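Local coordinates for cytochrome P450 (Zobellia galactanivorans, PDB 6G5O), which is a cytochrome P450, a haem protein that holds protoporphyrin IX and its iron within a chain richer in helix than in strand, at residues R262-M270 with E364-V373; D27-V38 with R290-D301. One frame throughout, in Å; residues are numbered along the deposited sequence.

Contact 1: R262-M270 with E364-V373. With HEM (protoporphyrin IX containing Fe), chain C.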
# COMPACT_ATOMS: atom_id res chain seq x y z
N ARG A 262 4.79 5.37 -7.96
CA ARG A 262 5.07 4.66 -9.22
C ARG A 262 6.35 3.81 -9.15
O ARG A 262 6.37 2.61 -9.48
CB ARG A 262 5.27 5.68 -10.37
CG ARG A 262 5.47 5.04 -11.75
CD ARG A 262 5.97 6.04 -12.79
NE ARG A 262 7.32 6.54 -12.50
CZ ARG A 262 8.43 5.88 -12.82
NH1 ARG A 262 8.35 4.71 -13.44
NH2 ARG A 262 9.60 6.38 -12.49
N TYR A 263 7.42 4.48 -8.78
CA TYR A 263 8.72 3.92 -8.81
C TYR A 263 8.85 2.87 -7.74
O TYR A 263 9.32 1.78 -8.02
CB TYR A 263 9.80 4.98 -8.62
CG TYR A 263 11.20 4.40 -8.64
CD1 TYR A 263 11.84 4.11 -9.83
CD2 TYR A 263 11.90 4.21 -7.45
CE1 TYR A 263 13.14 3.60 -9.84
CE2 TYR A 263 13.20 3.72 -7.44
CZ TYR A 263 13.80 3.40 -8.64
OH TYR A 263 15.08 2.88 -8.64
N PHE A 264 8.46 3.17 -6.50
CA PHE A 264 8.54 2.15 -5.43
C PHE A 264 7.50 1.04 -5.51
O PHE A 264 7.78 -0.08 -5.11
CB PHE A 264 8.48 2.78 -4.09
CG PHE A 264 9.60 3.74 -3.83
CD1 PHE A 264 10.91 3.40 -4.11
CD2 PHE A 264 9.36 4.95 -3.25
CE1 PHE A 264 11.95 4.27 -3.85
CE2 PHE A 264 10.41 5.82 -3.00
CZ PHE A 264 11.69 5.49 -3.33
N SER A 265 6.33 1.34 -6.04
CA SER A 265 5.22 0.35 -6.18
C SER A 265 5.15 -0.63 -5.03
O SER A 265 5.26 -1.83 -5.21
CB SER A 265 5.30 -0.35 -7.54
OG SER A 265 4.93 0.51 -8.63
N PRO A 266 4.92 -0.11 -3.82
CA PRO A 266 5.00 -0.89 -2.58
C PRO A 266 4.09 -2.09 -2.51
O PRO A 266 4.42 -3.05 -1.81
CB PRO A 266 4.68 0.13 -1.50
CG PRO A 266 4.84 1.46 -2.15
CD PRO A 266 4.42 1.25 -3.55
N LEU A 267 2.98 -2.09 -3.24
CA LEU A 267 2.26 -3.35 -3.48
C LEU A 267 2.61 -3.86 -4.87
O LEU A 267 2.14 -3.36 -5.89
CB LEU A 267 0.73 -3.20 -3.33
CG LEU A 267 -0.11 -4.49 -3.40
CD1 LEU A 267 0.35 -5.51 -2.38
CD2 LEU A 267 -1.56 -4.20 -3.12
N THR A 268 3.42 -4.91 -4.88
CA THR A 268 4.03 -5.41 -6.11
C THR A 268 3.02 -5.93 -7.08
O THR A 268 3.07 -5.60 -8.28
CB THR A 268 5.08 -6.50 -5.77
OG1 THR A 268 6.14 -5.90 -5.02
CG2 THR A 268 5.67 -7.08 -7.02
N GLN A 269 2.06 -6.67 -6.59
CA GLN A 269 1.11 -7.37 -7.48
C GLN A 269 -0.08 -7.85 -6.68
O GLN A 269 -0.06 -7.88 -5.48
CB GLN A 269 1.78 -8.60 -8.16
CG GLN A 269 2.22 -9.69 -7.18
CD GLN A 269 2.83 -10.93 -7.85
OE1 GLN A 269 2.74 -11.14 -9.06
NE2 GLN A 269 3.42 -11.79 -7.02
N MET A 270 -1.13 -8.20 -7.40
CA MET A 270 -2.30 -8.75 -6.78
C MET A 270 -2.96 -9.73 -7.74
O MET A 270 -3.05 -9.48 -8.93
CB MET A 270 -3.29 -7.64 -6.41
CG MET A 270 -4.45 -8.14 -5.53
SD MET A 270 -3.92 -9.01 -4.02
CE MET A 270 -3.09 -7.68 -3.12
N GLU A 364 11.65 -9.70 -2.36
CA GLU A 364 10.48 -10.56 -2.54
C GLU A 364 10.86 -11.69 -3.46
O GLU A 364 11.33 -11.46 -4.57
CB GLU A 364 9.28 -9.76 -3.10
CG GLU A 364 8.70 -8.76 -2.09
CD GLU A 364 7.37 -8.09 -2.49
OE1 GLU A 364 7.06 -8.04 -3.70
OE2 GLU A 364 6.64 -7.63 -1.59
N ASP A 365 10.67 -12.91 -2.96
CA ASP A 365 10.95 -14.12 -3.72
C ASP A 365 9.74 -14.39 -4.59
O ASP A 365 8.71 -14.86 -4.10
CB ASP A 365 11.25 -15.29 -2.76
CG ASP A 365 11.71 -16.57 -3.48
OD1 ASP A 365 11.26 -16.90 -4.60
OD2 ASP A 365 12.55 -17.29 -2.89
N LEU A 366 9.87 -14.09 -5.88
CA LEU A 366 8.82 -14.31 -6.87
C LEU A 366 9.25 -15.33 -7.93
O LEU A 366 9.01 -15.14 -9.12
CB LEU A 366 8.44 -12.97 -7.53
CG LEU A 366 8.02 -11.83 -6.59
CD1 LEU A 366 8.02 -10.47 -7.28
CD2 LEU A 366 6.66 -12.15 -5.98
N ASP A 367 9.88 -16.41 -7.46
CA ASP A 367 10.37 -17.52 -8.30
C ASP A 367 11.48 -17.05 -9.27
O ASP A 367 12.61 -16.81 -8.84
CB ASP A 367 9.19 -18.25 -9.00
CG ASP A 367 9.34 -19.76 -8.99
OD1 ASP A 367 10.49 -20.28 -8.88
OD2 ASP A 367 8.30 -20.46 -9.10
N HIS A 368 11.19 -16.88 -10.56
CA HIS A 368 12.22 -16.43 -11.50
C HIS A 368 12.59 -14.94 -11.29
O HIS A 368 13.60 -14.46 -11.84
CB HIS A 368 11.78 -16.73 -12.94
CG HIS A 368 11.37 -18.16 -13.16
ND1 HIS A 368 12.24 -19.22 -13.04
CD2 HIS A 368 10.16 -18.70 -13.47
CE1 HIS A 368 11.60 -20.35 -13.27
NE2 HIS A 368 10.34 -20.06 -13.54
N PHE A 369 11.79 -14.22 -10.51
CA PHE A 369 12.05 -12.81 -10.25
C PHE A 369 12.30 -12.58 -8.78
O PHE A 369 11.66 -13.17 -7.91
CB PHE A 369 10.89 -11.94 -10.68
CG PHE A 369 10.37 -12.24 -12.07
CD1 PHE A 369 11.03 -11.76 -13.19
CD2 PHE A 369 9.19 -12.94 -12.25
CE1 PHE A 369 10.55 -12.02 -14.46
CE2 PHE A 369 8.70 -13.18 -13.53
CZ PHE A 369 9.38 -12.71 -14.63
N GLN A 370 13.28 -11.73 -8.52
CA GLN A 370 13.68 -11.39 -7.19
C GLN A 370 13.58 -9.87 -7.15
O GLN A 370 14.28 -9.17 -7.90
CB GLN A 370 15.12 -11.88 -6.93
CG GLN A 370 15.31 -13.41 -7.06
CD GLN A 370 14.58 -14.20 -5.98
OE1 GLN A 370 14.90 -14.08 -4.80
NE2 GLN A 370 13.59 -15.03 -6.38
N ARG A 371 12.70 -9.35 -6.29
CA ARG A 371 12.31 -7.93 -6.34
C ARG A 371 12.57 -7.20 -5.07
O ARG A 371 11.94 -7.46 -4.07
CB ARG A 371 10.82 -7.78 -6.66
CG ARG A 371 10.52 -6.35 -7.14
CD ARG A 371 9.24 -5.72 -6.68
NE ARG A 371 9.26 -4.31 -7.08
CZ ARG A 371 8.48 -3.37 -6.57
NH1 ARG A 371 7.56 -3.67 -5.63
NH2 ARG A 371 8.63 -2.13 -6.99
N LYS A 372 13.48 -6.24 -5.11
CA LYS A 372 13.65 -5.38 -3.97
C LYS A 372 12.41 -4.51 -3.77
O LYS A 372 12.06 -3.70 -4.66
CB LYS A 372 14.86 -4.50 -4.17
CG LYS A 372 15.14 -3.56 -3.01
CD LYS A 372 16.48 -2.86 -3.26
CE LYS A 372 16.83 -1.79 -2.23
NZ LYS A 372 18.06 -1.02 -2.56
N VAL A 373 11.75 -4.68 -2.62
CA VAL A 373 10.57 -3.87 -2.25
C VAL A 373 10.91 -2.81 -1.24
O VAL A 373 10.14 -1.87 -1.07
CB VAL A 373 9.39 -4.74 -1.73
CG1 VAL A 373 9.68 -5.31 -0.34
CG2 VAL A 373 8.07 -3.93 -1.72
CHA HEM C . -6.52 -1.59 -2.66
CHB HEM C . -1.91 -0.19 -3.01
CHC HEM C . -2.21 1.98 1.28
CHD HEM C . -6.56 0.08 1.90
C1A HEM C . -5.24 -1.37 -3.13
C2A HEM C . -4.75 -1.81 -4.39
C3A HEM C . -3.49 -1.41 -4.47
C4A HEM C . -3.15 -0.74 -3.28
CMA HEM C . -2.62 -1.66 -5.65
CAA HEM C . -5.49 -2.55 -5.51
CBA HEM C . -5.67 -4.01 -5.13
CGA HEM C . -6.48 -4.76 -6.16
O1A HEM C . -7.06 -5.79 -5.83
O2A HEM C . -6.62 -4.36 -7.33
C1B HEM C . -1.60 0.52 -1.87
C2B HEM C . -0.37 1.21 -1.74
C3B HEM C . -0.42 1.82 -0.51
C4B HEM C . -1.76 1.47 0.06
CMB HEM C . 0.76 1.20 -2.72
CAB HEM C . 0.50 2.71 0.20
CBB HEM C . 1.57 3.28 -0.31
C1C HEM C . -3.42 1.66 1.84
C2C HEM C . -3.81 1.99 3.14
C3C HEM C . -5.03 1.40 3.34
C4C HEM C . -5.37 0.74 2.13
CMC HEM C . -3.06 2.83 4.12
CAC HEM C . -5.89 1.47 4.54
CBC HEM C . -5.64 2.10 5.68
C1D HEM C . -6.90 -0.48 0.66
C2D HEM C . -8.23 -1.07 0.42
C3D HEM C . -8.25 -1.52 -0.85
C4D HEM C . -6.90 -1.25 -1.36
CMD HEM C . -9.34 -1.09 1.41
CAD HEM C . -9.40 -2.20 -1.56
CBD HEM C . -10.25 -1.29 -2.46
CGD HEM C . -11.43 -2.07 -3.07
O1D HEM C . -11.46 -3.35 -3.02
O2D HEM C . -12.43 -1.49 -3.62
NA HEM C . -4.22 -0.75 -2.43
NB HEM C . -2.37 0.69 -0.80
NC HEM C . -4.34 0.89 1.24
ND HEM C . -6.17 -0.61 -0.43
FE HEM C . -4.37 0.01 -0.63
O HOH W 1 8.19 -0.19 -1.96
O HOH W 2 4.37 -6.09 -2.20
O HOH W 3 -3.37 -1.89 0.06
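P266 and V373 bring the two backbones closest, CA to CA 6.3 Å, where the loop leaving helix 253-264 packs against the antiparallel hairpin of strands 351-366 and 369-384. E364 and R371 form a hydrogen-bonded pair in that hairpin, and both side chains turn toward the loop. R371 does most of the gripping. Its CG stands anti to the backbone N (chi1 -162°) and the chain bends at chi2, bringing the guanidinium edge to the end of the helix. NH2 donates to F264 O at 2.9 Å and NH1 to S265 O at 3.0 Å. Both nitrogens sit above the carbonyl planes they address, so neither bond follows a lone pair. F264 is the last helical residue, and a guanidinium at its carbonyl would probably be favoured by the helix dipole; S265, with positive phi, has already left the helix and offers the next carbonyl. NH1 also donates to T268 OG1, 2.7 Å away. That hydroxyl passes the link on, donating to E364 OE1 at 2.7 Å from 36° above the carboxylate plane, which makes T268 a relay between the two opposite charges. The other oxygen, E364 OE2, accepts from water 2 at 2.8 Å; the same water bridges P266 O and T268 N and so ties the carboxylate to the loop backbone. Alongside, L366 CD2 packs against Q269 NE2 at 3.4 Å, while Q269 OE1 is hydrogen-bonded to S292 OG. On the haem side L267 CD2 lies 3.7 Å from HEM C3A, while P266 CD faces the methyl CMB and M270 CG the propionate oxygen O1A. The salt bridge of E259 with R262, three residues apart, matches the ExxR motif of the P450 K helix, and the loop that follows it lines the haem pocket.

Contact 2: D27-V38 with R290-D301. With HEM (protoporphyrin IX containing Fe), chain C.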
# COMPACT_ATOMS: atom_id res chain seq x y z
N ASP A 27 -1.04 -23.63 -6.68
CA ASP A 27 -2.00 -22.76 -7.35
C ASP A 27 -1.21 -21.78 -8.22
O ASP A 27 -0.97 -20.63 -7.83
CB ASP A 27 -2.85 -22.00 -6.31
CG ASP A 27 -4.06 -21.30 -6.91
OD1 ASP A 27 -4.22 -21.30 -8.17
OD2 ASP A 27 -4.85 -20.75 -6.11
N PRO A 28 -0.78 -22.24 -9.40
CA PRO A 28 0.22 -21.43 -10.10
C PRO A 28 -0.33 -20.12 -10.72
O PRO A 28 -1.53 -20.00 -11.00
CB PRO A 28 0.75 -22.40 -11.16
CG PRO A 28 -0.44 -23.29 -11.47
CD PRO A 28 -1.29 -23.35 -10.23
N VAL A 29 0.57 -19.16 -10.95
CA VAL A 29 0.21 -17.78 -11.31
C VAL A 29 0.86 -17.36 -12.63
O VAL A 29 2.07 -17.49 -12.80
CB VAL A 29 0.67 -16.78 -10.20
CG1 VAL A 29 0.45 -15.33 -10.61
CG2 VAL A 29 -0.07 -17.04 -8.89
N THR A 30 0.04 -16.86 -13.54
CA THR A 30 0.50 -16.13 -14.72
C THR A 30 0.53 -14.59 -14.48
O THR A 30 -0.51 -13.93 -14.47
CB THR A 30 -0.45 -16.43 -15.89
OG1 THR A 30 -0.56 -17.85 -16.05
CG2 THR A 30 0.10 -15.83 -17.18
N MET A 31 1.72 -14.03 -14.35
CA MET A 31 1.93 -12.62 -14.03
C MET A 31 1.85 -11.71 -15.25
O MET A 31 2.69 -11.83 -16.12
CB MET A 31 3.33 -12.46 -13.41
CG MET A 31 3.65 -13.47 -12.31
SD MET A 31 5.29 -13.31 -11.53
CE MET A 31 5.36 -11.54 -11.18
N LEU A 32 0.86 -10.80 -15.33
CA LEU A 32 0.81 -9.83 -16.41
C LEU A 32 1.76 -8.63 -16.14
O LEU A 32 1.76 -8.07 -15.06
CB LEU A 32 -0.62 -9.34 -16.58
CG LEU A 32 -1.55 -10.28 -17.35
CD1 LEU A 32 -1.29 -11.75 -17.09
CD2 LEU A 32 -3.02 -9.99 -17.09
N LEU A 33 2.56 -8.26 -17.13
CA LEU A 33 3.67 -7.35 -16.91
C LEU A 33 3.60 -6.02 -17.65
O LEU A 33 4.31 -5.08 -17.28
CB LEU A 33 4.96 -8.06 -17.28
CG LEU A 33 5.24 -9.39 -16.56
CD1 LEU A 33 6.50 -10.02 -17.16
CD2 LEU A 33 5.38 -9.22 -15.05
N ARG A 34 2.76 -5.92 -18.67
CA ARG A 34 2.64 -4.67 -19.44
C ARG A 34 1.53 -3.76 -18.94
O ARG A 34 0.42 -4.22 -18.67
CB ARG A 34 2.39 -5.00 -20.90
CG ARG A 34 3.56 -5.71 -21.56
CD ARG A 34 3.24 -6.13 -22.99
NE ARG A 34 4.38 -6.81 -23.60
CZ ARG A 34 4.30 -7.67 -24.63
NH1 ARG A 34 3.12 -7.96 -25.17
NH2 ARG A 34 5.41 -8.25 -25.09
N HIS A 35 1.82 -2.47 -18.87
CA HIS A 35 0.82 -1.45 -18.49
C HIS A 35 -0.58 -1.64 -19.14
O HIS A 35 -1.59 -1.66 -18.44
CB HIS A 35 1.38 -0.07 -18.79
CG HIS A 35 0.63 1.06 -18.15
ND1 HIS A 35 -0.39 1.75 -18.79
CD2 HIS A 35 0.81 1.69 -16.96
CE1 HIS A 35 -0.83 2.72 -18.01
NE2 HIS A 35 -0.12 2.70 -16.88
N LYS A 36 -0.61 -1.76 -20.47
CA LYS A 36 -1.88 -1.83 -21.25
C LYS A 36 -2.70 -3.06 -20.85
O LYS A 36 -3.93 -2.99 -20.75
CB LYS A 36 -1.55 -1.85 -22.76
CG LYS A 36 -2.73 -1.57 -23.72
N ASP A 37 -2.02 -4.16 -20.60
CA ASP A 37 -2.69 -5.42 -20.28
C ASP A 37 -3.16 -5.45 -18.84
O ASP A 37 -4.20 -6.05 -18.51
CB ASP A 37 -1.73 -6.62 -20.48
CG ASP A 37 -1.41 -6.90 -21.96
OD1 ASP A 37 -2.35 -7.02 -22.78
OD2 ASP A 37 -0.20 -7.01 -22.28
N VAL A 38 -2.35 -4.84 -17.96
CA VAL A 38 -2.72 -4.71 -16.55
C VAL A 38 -3.96 -3.85 -16.38
O VAL A 38 -4.86 -4.19 -15.64
CB VAL A 38 -1.55 -4.19 -15.72
CG1 VAL A 38 -2.02 -3.68 -14.38
CG2 VAL A 38 -0.51 -5.30 -15.53
N ARG A 290 -4.99 -18.71 -11.72
CA ARG A 290 -4.78 -17.34 -11.26
C ARG A 290 -3.90 -16.53 -12.20
O ARG A 290 -2.92 -17.06 -12.74
CB ARG A 290 -4.10 -17.38 -9.89
CG ARG A 290 -4.96 -18.01 -8.81
CD ARG A 290 -4.52 -17.55 -7.45
NE ARG A 290 -3.23 -18.09 -7.06
CZ ARG A 290 -2.52 -17.68 -6.01
NH1 ARG A 290 -2.96 -16.68 -5.26
NH2 ARG A 290 -1.36 -18.26 -5.72
N ILE A 291 -4.24 -15.26 -12.41
CA ILE A 291 -3.28 -14.32 -13.00
C ILE A 291 -2.89 -13.35 -11.92
O ILE A 291 -3.49 -13.36 -10.85
CB ILE A 291 -3.82 -13.59 -14.24
CG1 ILE A 291 -5.06 -12.76 -13.94
CG2 ILE A 291 -4.14 -14.57 -15.34
CD1 ILE A 291 -4.75 -11.30 -13.77
N SER A 292 -1.84 -12.57 -12.17
CA SER A 292 -1.51 -11.46 -11.30
C SER A 292 -1.42 -10.16 -12.12
O SER A 292 -1.01 -10.16 -13.28
CB SER A 292 -0.27 -11.71 -10.45
OG SER A 292 0.93 -11.24 -11.02
N LEU A 293 -1.87 -9.07 -11.51
CA LEU A 293 -1.72 -7.73 -12.04
C LEU A 293 -0.45 -7.18 -11.40
O LEU A 293 -0.46 -6.86 -10.23
CB LEU A 293 -2.92 -6.91 -11.67
CG LEU A 293 -4.26 -7.52 -12.08
CD1 LEU A 293 -5.48 -6.82 -11.54
CD2 LEU A 293 -4.33 -7.55 -13.59
N CYS A 294 0.66 -7.18 -12.12
CA CYS A 294 1.92 -6.82 -11.51
C CYS A 294 2.11 -5.30 -11.70
O CYS A 294 2.72 -4.85 -12.67
CB CYS A 294 3.06 -7.65 -12.08
SG CYS A 294 4.67 -7.30 -11.36
N TRP A 295 1.60 -4.55 -10.73
CA TRP A 295 1.66 -3.10 -10.73
C TRP A 295 3.11 -2.61 -10.85
O TRP A 295 3.39 -1.63 -11.53
CB TRP A 295 1.00 -2.54 -9.44
CG TRP A 295 -0.29 -3.23 -8.99
CD1 TRP A 295 -0.44 -4.03 -7.88
CD2 TRP A 295 -1.58 -3.18 -9.61
NE1 TRP A 295 -1.75 -4.48 -7.79
CE2 TRP A 295 -2.46 -3.97 -8.83
CE3 TRP A 295 -2.07 -2.54 -10.75
CZ2 TRP A 295 -3.80 -4.15 -9.16
CZ3 TRP A 295 -3.43 -2.71 -11.09
CH2 TRP A 295 -4.29 -3.52 -10.30
N ALA A 296 4.04 -3.28 -10.19
CA ALA A 296 5.44 -2.84 -10.19
C ALA A 296 6.09 -2.90 -11.59
O ALA A 296 6.83 -2.01 -11.96
CB ALA A 296 6.26 -3.61 -9.20
N SER A 297 5.79 -3.94 -12.37
CA SER A 297 6.22 -4.02 -13.77
C SER A 297 5.51 -3.02 -14.69
O SER A 297 6.15 -2.37 -15.51
CB SER A 297 5.98 -5.43 -14.31
OG SER A 297 6.30 -5.54 -15.68
N ALA A 298 4.19 -2.87 -14.52
CA ALA A 298 3.43 -1.94 -15.34
C ALA A 298 3.97 -0.51 -15.16
O ALA A 298 3.99 0.23 -16.10
CB ALA A 298 1.95 -2.02 -15.01
N ASN A 299 4.46 -0.20 -13.97
CA ASN A 299 4.88 1.13 -13.62
C ASN A 299 6.32 1.43 -14.10
O ASN A 299 6.81 2.55 -13.88
CB ASN A 299 4.75 1.35 -12.11
CG ASN A 299 3.33 1.70 -11.67
OD1 ASN A 299 2.47 2.08 -12.48
ND2 ASN A 299 3.07 1.58 -10.38
N ARG A 300 6.98 0.43 -14.70
CA ARG A 300 8.27 0.63 -15.38
C ARG A 300 8.18 0.47 -16.93
O ARG A 300 9.18 0.55 -17.60
CB ARG A 300 9.32 -0.35 -14.85
CG ARG A 300 9.54 -0.34 -13.35
CD ARG A 300 10.05 1.01 -12.88
NE ARG A 300 10.37 0.96 -11.46
CZ ARG A 300 11.56 0.68 -10.94
NH1 ARG A 300 12.60 0.47 -11.70
NH2 ARG A 300 11.72 0.64 -9.64
N ASP A 301 6.99 0.20 -17.47
CA ASP A 301 6.79 0.02 -18.89
C ASP A 301 7.34 1.20 -19.73
O ASP A 301 6.89 2.35 -19.58
CB ASP A 301 5.30 -0.17 -19.18
CG ASP A 301 5.04 -0.81 -20.53
OD1 ASP A 301 5.82 -0.59 -21.46
OD2 ASP A 301 4.02 -1.53 -20.68
CHA HEM C . -6.52 -1.59 -2.66
CHB HEM C . -1.91 -0.19 -3.01
CHC HEM C . -2.21 1.98 1.28
CHD HEM C . -6.56 0.08 1.90
C1A HEM C . -5.24 -1.37 -3.13
C2A HEM C . -4.75 -1.81 -4.39
C3A HEM C . -3.49 -1.41 -4.47
C4A HEM C . -3.15 -0.74 -3.28
CMA HEM C . -2.62 -1.66 -5.65
CAA HEM C . -5.49 -2.55 -5.51
CBA HEM C . -5.67 -4.01 -5.13
CGA HEM C . -6.48 -4.76 -6.16
O1A HEM C . -7.06 -5.79 -5.83
O2A HEM C . -6.62 -4.36 -7.33
C1B HEM C . -1.60 0.52 -1.87
C2B HEM C . -0.37 1.21 -1.74
C3B HEM C . -0.42 1.82 -0.51
C4B HEM C . -1.76 1.47 0.06
CMB HEM C . 0.76 1.20 -2.72
CAB HEM C . 0.50 2.71 0.20
CBB HEM C . 1.57 3.28 -0.31
C1C HEM C . -3.42 1.66 1.84
C2C HEM C . -3.81 1.99 3.14
C3C HEM C . -5.03 1.40 3.34
C4C HEM C . -5.37 0.74 2.13
CMC HEM C . -3.06 2.83 4.12
CAC HEM C . -5.89 1.47 4.54
CBC HEM C . -5.64 2.10 5.68
C1D HEM C . -6.90 -0.48 0.66
C2D HEM C . -8.23 -1.07 0.42
C3D HEM C . -8.25 -1.52 -0.85
C4D HEM C . -6.90 -1.25 -1.36
CMD HEM C . -9.34 -1.09 1.41
CAD HEM C . -9.40 -2.20 -1.56
CBD HEM C . -10.25 -1.29 -2.46
CGD HEM C . -11.43 -2.07 -3.07
O1D HEM C . -11.46 -3.35 -3.02
O2D HEM C . -12.43 -1.49 -3.62
NA HEM C . -4.22 -0.75 -2.43
NB HEM C . -2.37 0.69 -0.80
NC HEM C . -4.34 0.89 1.24
ND HEM C . -6.17 -0.61 -0.43
FE HEM C . -4.37 0.01 -0.63
O HOH W 4 1.98 -1.56 -22.26
O HOH W 3 -3.37 -1.89 0.06
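D27 and R290 meet at the start of a parallel strand pair, 29-32 with 290-293, in the mixed sheet of the P450 fold; the strand axes run 27° apart. Their side chains cross at about a right angle, with carboxylate and guanidinium planes 32° apart. D27 OD2 lies 3.3 Å from R290 NE but well out of the guanidinium plane, so this salt bridge rests on charge alone. The directed bond is R290 NH2 to D27 O, 3.2 Å and in both planes. D27 is poorly ordered, and each charge has a second partner, R56 for D27 and D24 for R290. Residue parity then sorts the side chains: V29, M31, R290 and S292 share one face, T30, L32, I291 and L293 the other, where L32 CD2 slants across I291 CD1 at 4.0 Å.

Beyond the strands the polar contacts join loop to helix. A chi1 of 176° swings OG of S297 away from its backbone N and onto L33 O, 2.6 Å away, in the carbonyl plane on a lone pair. D301 OD2 offers its anti lone pair to H35 N at 3.0 Å, an N-H of the first turn of helix 35-43, and also accepts from water 4, which K36 N holds. V38 CG1 leans obliquely on W295 CZ3 at 3.7 Å. L293 O lies over one face of the W295 indole and HEM CMA 3.6 Å above the opposite one, both offset toward the rim.

In the fold
Both contacts are buried, but contact 1 lies deeper, its centre about 12 Å from the centre of the chain, against about 16 Å for contact 2, whose end at P28 is exposed. Contact 2 pairs parallel strands through regular backbone bonds and apolar side chains, with polar side-chain bonds at its two ends; contact 1 has no strand pairing across it and relies on one arginine, a threonine hydroxyl, a glutamate and water. They share an element indirectly: M270 begins strand 270-274, which runs antiparallel to 290-293 in the same sheet. Their centres are about 11 Å apart, and R262 NH1 of contact 1 probably bonds N299 O of contact 2. Each also supplies the haem pocket, three residues from contact 1 and W295 from contact 2.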